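Local coordinates for protein D-glycero-alpha-D-manno-heptose 7-phosphate kinase (Campylobacter jejuni subsp. jejuni, PDB 4N3O) that phosphorylates D-glycero-alpha-D-manno-heptose 7-phosphate at C-1 with ATP, giving the 1,7-bisphosphate on the route to GDP-heptose and capsule polysaccharide, at residues G16-G21 with T32-N37; N25-K30 with A232-K237; S270-N275 with G293-A298. All coordinates share one frame; numbering follows the deposited sequence.

Contact 1: residues G16-G21 with T32-N37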
# COMPACT_ATOMS: atom_id res chain seq x y z
N GLY A 16 -9.44 -13.13 -0.02
CA GLY A 16 -9.64 -14.47 -0.51
C GLY A 16 -9.66 -14.39 -2.02
O GLY A 16 -10.60 -13.87 -2.60
N LEU A 17 -8.62 -14.91 -2.65
CA LEU A 17 -8.50 -14.88 -4.10
C LEU A 17 -9.24 -16.03 -4.75
O LEU A 17 -9.84 -15.87 -5.81
CB LEU A 17 -7.02 -14.91 -4.50
CG LEU A 17 -6.19 -13.68 -4.13
CD1 LEU A 17 -4.73 -13.87 -4.55
CD2 LEU A 17 -6.77 -12.47 -4.81
N ALA A 18 -9.17 -17.21 -4.13
CA ALA A 18 -9.90 -18.37 -4.65
C ALA A 18 -10.09 -19.41 -3.57
O ALA A 18 -9.35 -19.45 -2.57
CB ALA A 18 -9.19 -18.96 -5.85
N GLY A 19 -11.09 -20.27 -3.77
CA GLY A 19 -11.40 -21.34 -2.85
C GLY A 19 -12.47 -22.26 -3.42
O GLY A 19 -13.22 -21.86 -4.32
N GLY A 20 -12.52 -23.48 -2.91
CA GLY A 20 -13.50 -24.46 -3.35
C GLY A 20 -13.67 -25.52 -2.27
O GLY A 20 -12.72 -25.86 -1.58
N GLY A 21 -14.89 -26.06 -2.15
CA GLY A 21 -15.19 -27.08 -1.13
C GLY A 21 -15.65 -28.41 -1.69
O GLY A 21 -16.46 -28.46 -2.62
N THR A 32 -10.94 -31.91 1.88
CA THR A 32 -12.14 -31.09 2.08
C THR A 32 -12.24 -29.95 1.06
O THR A 32 -13.34 -29.55 0.66
CB THR A 32 -12.15 -30.46 3.49
OG1 THR A 32 -11.92 -31.47 4.48
CG2 THR A 32 -13.47 -29.74 3.77
N GLY A 33 -11.10 -29.42 0.64
CA GLY A 33 -11.07 -28.34 -0.33
C GLY A 33 -9.81 -27.52 -0.22
O GLY A 33 -8.81 -27.98 0.34
N TYR A 34 -9.86 -26.30 -0.74
CA TYR A 34 -8.69 -25.43 -0.70
C TYR A 34 -9.10 -23.99 -0.64
O TYR A 34 -10.24 -23.63 -0.91
CB TYR A 34 -7.84 -25.59 -1.96
CG TYR A 34 -8.44 -24.91 -3.18
CD1 TYR A 34 -9.32 -25.58 -4.01
CD2 TYR A 34 -8.12 -23.58 -3.49
CE1 TYR A 34 -9.87 -24.96 -5.13
CE2 TYR A 34 -8.68 -22.95 -4.60
CZ TYR A 34 -9.55 -23.65 -5.42
OH TYR A 34 -10.11 -23.04 -6.52
N VAL A 35 -8.13 -23.16 -0.29
CA VAL A 35 -8.32 -21.73 -0.28
C VAL A 35 -6.95 -21.11 -0.60
O VAL A 35 -5.90 -21.62 -0.18
CB VAL A 35 -8.92 -21.21 1.06
CG1 VAL A 35 -7.98 -21.46 2.22
CG2 VAL A 35 -9.22 -19.72 0.98
N LEU A 36 -6.98 -20.06 -1.41
CA LEU A 36 -5.79 -19.32 -1.76
C LEU A 36 -6.05 -17.92 -1.31
O LEU A 36 -6.94 -17.26 -1.86
CB LEU A 36 -5.55 -19.31 -3.26
CG LEU A 36 -4.47 -18.34 -3.75
CD1 LEU A 36 -3.11 -18.71 -3.18
CD2 LEU A 36 -4.39 -18.28 -5.26
N ASN A 37 -5.32 -17.46 -0.30
CA ASN A 37 -5.49 -16.09 0.15
C ASN A 37 -4.15 -15.37 0.15
O ASN A 37 -3.09 -15.98 -0.06
CB ASN A 37 -6.19 -16.02 1.49
CG ASN A 37 -5.49 -16.80 2.54
OD1 ASN A 37 -4.26 -16.87 2.57
ND2 ASN A 37 -6.27 -17.41 3.43

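Contact 2: residues N25-K30 with A232-K237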
# COMPACT_ATOMS: atom_id res chain seq x y z
N ASN A 25 -15.82 -37.68 1.57
CA ASN A 25 -15.22 -38.94 1.13
C ASN A 25 -15.15 -39.07 -0.40
O ASN A 25 -15.03 -40.18 -0.93
CB ASN A 25 -16.00 -40.13 1.71
CG ASN A 25 -16.03 -40.13 3.24
OD1 ASN A 25 -16.72 -40.95 3.85
ND2 ASN A 25 -15.29 -39.21 3.85
N LEU A 26 -15.24 -37.94 -1.11
CA LEU A 26 -15.13 -37.91 -2.57
C LEU A 26 -13.73 -38.35 -2.99
O LEU A 26 -13.52 -38.83 -4.11
CB LEU A 26 -15.41 -36.50 -3.11
CG LEU A 26 -16.85 -36.00 -3.04
CD1 LEU A 26 -16.93 -34.51 -3.34
CD2 LEU A 26 -17.73 -36.80 -4.00
N TYR A 27 -12.78 -38.15 -2.09
CA TYR A 27 -11.40 -38.54 -2.30
C TYR A 27 -10.99 -39.51 -1.21
O TYR A 27 -11.57 -39.52 -0.12
CB TYR A 27 -10.47 -37.32 -2.26
CG TYR A 27 -10.80 -36.24 -3.26
CD1 TYR A 27 -10.31 -36.30 -4.56
CD2 TYR A 27 -11.60 -35.17 -2.90
CE1 TYR A 27 -10.62 -35.31 -5.48
CE2 TYR A 27 -11.91 -34.17 -3.81
CZ TYR A 27 -11.42 -34.25 -5.10
OH TYR A 27 -11.73 -33.25 -6.01
N CYS A 28 -9.99 -40.32 -1.51
CA CYS A 28 -9.45 -41.28 -0.55
C CYS A 28 -8.46 -40.59 0.39
O CYS A 28 -7.93 -41.22 1.31
CB CYS A 28 -8.79 -42.43 -1.30
SG CYS A 28 -7.87 -41.86 -2.75
N ASP A 29 -8.20 -39.30 0.14
CA ASP A 29 -7.31 -38.49 0.96
C ASP A 29 -8.08 -37.83 2.09
O ASP A 29 -7.53 -37.56 3.15
CB ASP A 29 -6.68 -37.36 0.13
CG ASP A 29 -5.94 -37.85 -1.09
OD1 ASP A 29 -5.80 -39.08 -1.27
OD2 ASP A 29 -5.49 -37.00 -1.88
N LYS A 30 -9.36 -37.56 1.82
CA LYS A 30 -10.27 -36.85 2.73
C LYS A 30 -10.10 -35.33 2.51
O LYS A 30 -10.29 -34.52 3.42
CB LYS A 30 -10.07 -37.26 4.20
CG LYS A 30 -10.24 -38.76 4.44
CD LYS A 30 -10.00 -39.13 5.89
CE LYS A 30 -10.14 -40.62 6.11
NZ LYS A 30 -9.91 -40.99 7.53
N ALA A 232 -19.10 -31.77 -11.18
CA ALA A 232 -18.24 -30.59 -11.38
C ALA A 232 -17.46 -30.25 -10.10
O ALA A 232 -16.42 -29.60 -10.15
CB ALA A 232 -19.07 -29.40 -11.83
N MSE A 233 -18.00 -30.70 -8.97
CA MSE A 233 -17.36 -30.51 -7.66
C MSE A 233 -16.11 -31.35 -7.56
O MSE A 233 -15.21 -31.06 -6.78
CB MSE A 233 -18.40 -30.90 -6.60
CG MSE A 233 -17.89 -30.95 -5.16
SE MSE A 233 -19.29 -31.67 -3.99
CE MSE A 233 -19.70 -30.02 -3.00
N HIS A 234 -16.03 -32.41 -8.37
CA HIS A 234 -14.89 -33.33 -8.37
C HIS A 234 -13.65 -32.72 -9.07
O HIS A 234 -12.53 -33.21 -8.90
CB HIS A 234 -15.29 -34.65 -9.05
CG HIS A 234 -14.38 -35.80 -8.74
ND1 HIS A 234 -14.66 -36.71 -7.74
CD2 HIS A 234 -13.22 -36.20 -9.30
CE1 HIS A 234 -13.70 -37.62 -7.70
NE2 HIS A 234 -12.81 -37.33 -8.64
N ALA A 235 -13.87 -31.66 -9.85
CA ALA A 235 -12.79 -30.97 -10.57
C ALA A 235 -12.12 -29.88 -9.71
O ALA A 235 -11.22 -29.17 -10.16
CB ALA A 235 -13.31 -30.37 -11.87
N ILE A 236 -12.57 -29.75 -8.46
CA ILE A 236 -12.02 -28.77 -7.54
C ILE A 236 -10.57 -29.08 -7.16
O ILE A 236 -9.72 -28.19 -7.21
CB ILE A 236 -12.91 -28.63 -6.28
CG1 ILE A 236 -14.22 -27.93 -6.66
CG2 ILE A 236 -12.20 -27.82 -5.20
CD1 ILE A 236 -15.18 -27.70 -5.51
N LYS A 237 -10.28 -30.33 -6.80
CA LYS A 237 -8.90 -30.72 -6.44
C LYS A 237 -7.97 -30.62 -7.66
O LYS A 237 -6.75 -30.53 -7.51
CB LYS A 237 -8.85 -32.13 -5.87
CG LYS A 237 -7.45 -32.59 -5.46
CD LYS A 237 -7.49 -33.99 -4.89
CE LYS A 237 -6.12 -34.46 -4.44
NZ LYS A 237 -6.21 -35.81 -3.82

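Contact 3: residues S270-N275 with G293-A298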
# COMPACT_ATOMS: atom_id res chain seq x y z
N SER A 270 -24.84 -15.79 -7.45
CA SER A 270 -26.06 -15.63 -6.67
C SER A 270 -25.98 -14.34 -5.84
O SER A 270 -26.90 -13.54 -5.87
CB SER A 270 -26.33 -16.84 -5.76
OG SER A 270 -27.52 -16.69 -5.02
N GLU A 271 -24.86 -14.15 -5.12
CA GLU A 271 -24.66 -12.94 -4.30
C GLU A 271 -24.72 -11.64 -5.11
O GLU A 271 -25.12 -10.60 -4.59
CB GLU A 271 -23.33 -12.99 -3.52
CG GLU A 271 -23.29 -14.02 -2.40
CD GLU A 271 -21.97 -14.02 -1.62
OE1 GLU A 271 -21.27 -12.99 -1.62
OE2 GLU A 271 -21.66 -15.05 -0.99
N ILE A 272 -24.32 -11.71 -6.38
CA ILE A 272 -24.37 -10.56 -7.28
C ILE A 272 -25.82 -10.32 -7.70
O ILE A 272 -26.39 -9.27 -7.41
CB ILE A 272 -23.51 -10.80 -8.55
CG1 ILE A 272 -22.04 -10.99 -8.18
CG2 ILE A 272 -23.65 -9.63 -9.52
CD1 ILE A 272 -21.18 -11.43 -9.35
N VAL A 273 -26.39 -11.31 -8.37
CA VAL A 273 -27.76 -11.23 -8.88
C VAL A 273 -28.83 -11.08 -7.79
O VAL A 273 -29.84 -10.42 -8.01
CB VAL A 273 -28.09 -12.47 -9.77
CG1 VAL A 273 -29.55 -12.45 -10.21
CG2 VAL A 273 -27.17 -12.53 -10.98
N SER A 274 -28.60 -11.67 -6.61
CA SER A 274 -29.60 -11.59 -5.53
C SER A 274 -29.85 -10.16 -5.02
O SER A 274 -30.60 -9.95 -4.06
CB SER A 274 -29.20 -12.49 -4.34
OG SER A 274 -28.00 -12.03 -3.75
N ASN A 275 -29.20 -9.18 -5.66
CA ASN A 275 -29.40 -7.79 -5.30
C ASN A 275 -29.36 -6.91 -6.56
O ASN A 275 -28.46 -7.04 -7.38
CB ASN A 275 -28.35 -7.34 -4.29
CG ASN A 275 -28.61 -5.94 -3.76
OD1 ASN A 275 -29.63 -5.32 -4.07
ND2 ASN A 275 -27.70 -5.43 -2.95
N GLY A 293 -15.39 -10.42 -11.66
CA GLY A 293 -15.46 -9.87 -10.31
C GLY A 293 -16.25 -10.76 -9.37
O GLY A 293 -17.04 -11.58 -9.81
N LYS A 294 -16.03 -10.57 -8.07
CA LYS A 294 -16.73 -11.32 -7.02
C LYS A 294 -17.14 -10.37 -5.90
O LYS A 294 -16.52 -9.31 -5.73
CB LYS A 294 -15.84 -12.39 -6.41
CG LYS A 294 -14.56 -11.82 -5.82
CD LYS A 294 -13.99 -12.67 -4.70
CE LYS A 294 -13.61 -14.06 -5.14
NZ LYS A 294 -12.86 -14.74 -4.05
N THR A 295 -18.16 -10.77 -5.15
CA THR A 295 -18.65 -10.02 -4.00
C THR A 295 -18.33 -10.86 -2.79
O THR A 295 -18.69 -12.03 -2.75
CB THR A 295 -20.18 -9.80 -4.04
OG1 THR A 295 -20.84 -11.07 -4.07
CG2 THR A 295 -20.59 -9.02 -5.27
N SER A 296 -17.67 -10.28 -1.80
CA SER A 296 -17.33 -11.03 -0.60
C SER A 296 -17.86 -10.35 0.66
O SER A 296 -18.02 -9.12 0.71
CB SER A 296 -15.82 -11.24 -0.53
OG SER A 296 -15.43 -11.91 0.66
N GLY A 297 -18.15 -11.17 1.68
CA GLY A 297 -18.67 -10.71 2.96
C GLY A 297 -19.85 -9.76 2.82
O GLY A 297 -20.07 -8.91 3.69
N ALA A 298 -20.60 -9.92 1.73
CA ALA A 298 -21.76 -9.06 1.42
C ALA A 298 -22.65 -8.86 2.65
O ALA A 298 -23.64 -9.57 2.85
CB ALA A 298 -22.56 -9.63 0.26

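Contact 1: residues G16-G21 with T32-N37
Gly16-Gly21 and Thr32-Asn37 run antiparallel, their directions 178° apart, as the two arms of a beta hairpin whose regular pairing is broken once by a classic bulge. At the bulge Leu17 and Ala18 both face Leu36, and its carbonyl oxygen takes two N-H groups in its own plane, from Leu17 N at 3.0 Å and Ala18 N at 3.2 Å. Leu36 N answers with a short, nearly straight bond to Ala18 O at 2.7 Å. Farther along, Gly20 and Tyr34 form a complete hydrogen-bonded pair, with Tyr34 N 3.0 Å from Gly20 O and Gly20 N equally far from Tyr34 O. Gly19-Val35 and Gly21-Gly33 are non-hydrogen-bonded pairs.

Among the side chains, the ring of Tyr34 reaches across the pairing. Its CG sits between the backbone N and the carbonyl carbon (chi1 76°), which swings the ring across the opposing strand, over the bare Gly19-Gly20 peptide. Gly19 CA lies over the ring face, 4.1 Å from the centroid of Tyr34, in a CH-pi contact. Ala18 CB touches the same ring at Tyr34 CE2, 4.2 Å away. At the bulge Leu17 CB meets Leu36 CD2, 4.3 Å apart, a looser apolar contact. Gly20 and Gly21 belong to the probable substrate site, assigned from related enzymes, so the hairpin carries part of that site on side-chain-free backbone.

Strand 172-178 continues the sheet beyond Thr32-Asn37, with backbone bonds reaching Gly33, Val35 and Asn37, and its Phe174 ring meets Tyr34 almost parallel. Helix 236-248 packs on the face bearing Ala18, Tyr34 and Leu36, while helix 252-262 reaches Ala18 through Leu259 and Ser262.

Contact 2: residues N25-K30 with A232-K237
Tyr27 reaches from an irregular loop to the start of a helix, and its hydroxyl illustrates how one polar atom can both give and accept. It donates to His234 O at 3.0 Å, approaching from above the carbonyl plane, 52° out of it, and thus not along a lone pair. In return Lys237 N points at Tyr27 OH over 3.4 Å, a weak bond that nonetheless gives this backbone N-H, in the first turn of helix 236-248, an acceptor beyond the helix itself.

The second polar link is a salt bridge between Asp29 and Lys237. Asp29 OD2 is modelled 2.4 Å from Lys237 NZ, shorter than such pairs normally are, so the pairing is credible but its exact length doubtful. Asp29 OD1 lies farther from the ammonium, so the bridge runs through one oxygen.

Lys237 serves both links. With CG anti to the backbone N (chi1 -179°) and the rest of the chain fully extended, it runs back along the Tyr27 ring toward the loop, laying its methylenes against the ring on the way to Asp29. CD sits over the ring face, 3.9 Å from the Tyr27 centroid. His234 lies on the other side of the ring plane, tilted 28° from it, but the two rings are offset so much that little ring area is shared. Beside them Leu26 CD1 meets the selenium of Met233, a selenomethionine, at 3.7 Å, the two chains lying crosswise.

The whole is a surface contact. It joins the loop between strands 6-21 and 31-40 to the head of helix 236-248, just before which Met233 touches Asp23, a probable substrate-binding residue, while Lys237 rests on Tyr31 of strand 31-40.

Contact 3: residues S270-N275 with G293-A298
Glu271 and Ile272, neighbours on helix 267-273, share Thr295 between them: a helix packed against an outermost strand of the four-stranded antiparallel sheet in the C-terminal part of this GHMP kinase. The example shows how a single threonine on a strand can serve a polar and an apolar neighbour through its two branches.

The apolar branch is the simpler. Thr295 CG2 touches Ile272 CG1 at 3.8 Å, the two side chains meeting at a slant. Farther out along the isoleucine, CD1 approaches the backbone of the strand at Gly293 O, 4.2 Å away, so Ile272 reaches from the Thr295 methyl to the backbone of Gly293.

Within the helical segment, the chain turns out of its last turn with Ser274 N bonded to Ser270 O. Asn275 then becomes the N-cap of helix 276-287, its OD1 making a weak bond to Glu277 N.

Polar contacts across the pair gather at Glu271. Its extended chain heads for the strand as the threonine side chain heads for the helix, bringing the carboxylate alongside the strand, with Ala298 CB grazing OE1 from the turn beyond the strand. Thr295 O also lies 3.0 Å from Glu271 OE1, but both are acceptors and no bond joins them; this closeness might disfavour a charged carboxylate slightly, though the Thr295 hydroxyl donates to the same oxygen. A chi1 of 59° turns that hydroxyl to the helix, and Thr295 OG1 meets Glu271 OE1 at 3.1 Å, on the anti side of the oxygen and 29° out of the carboxylate plane.

How the contacts relate
From the N terminus, contact 1 closes first, pairing strand 6-21 with strand 31-40 across the loop 22-30. Contact 2 starts inside that loop, at 25-30, and closes some two hundred residues later at the head of helix 236-248, so contacts 1 and 2 cross along the chain. They also touch in space, for Ile236 packs against Tyr34 and the Gly20-Gly21 backbone. Contact 3 follows in series, closing a shorter loop that holds helix 276-287. It lies about 26 Å from contact 2, centre to centre, without touching it, yet joins contact 1 through a probable hydrogen bond from Lys294 NZ to Gly16 O, linking the C-terminal sheet to the hairpin.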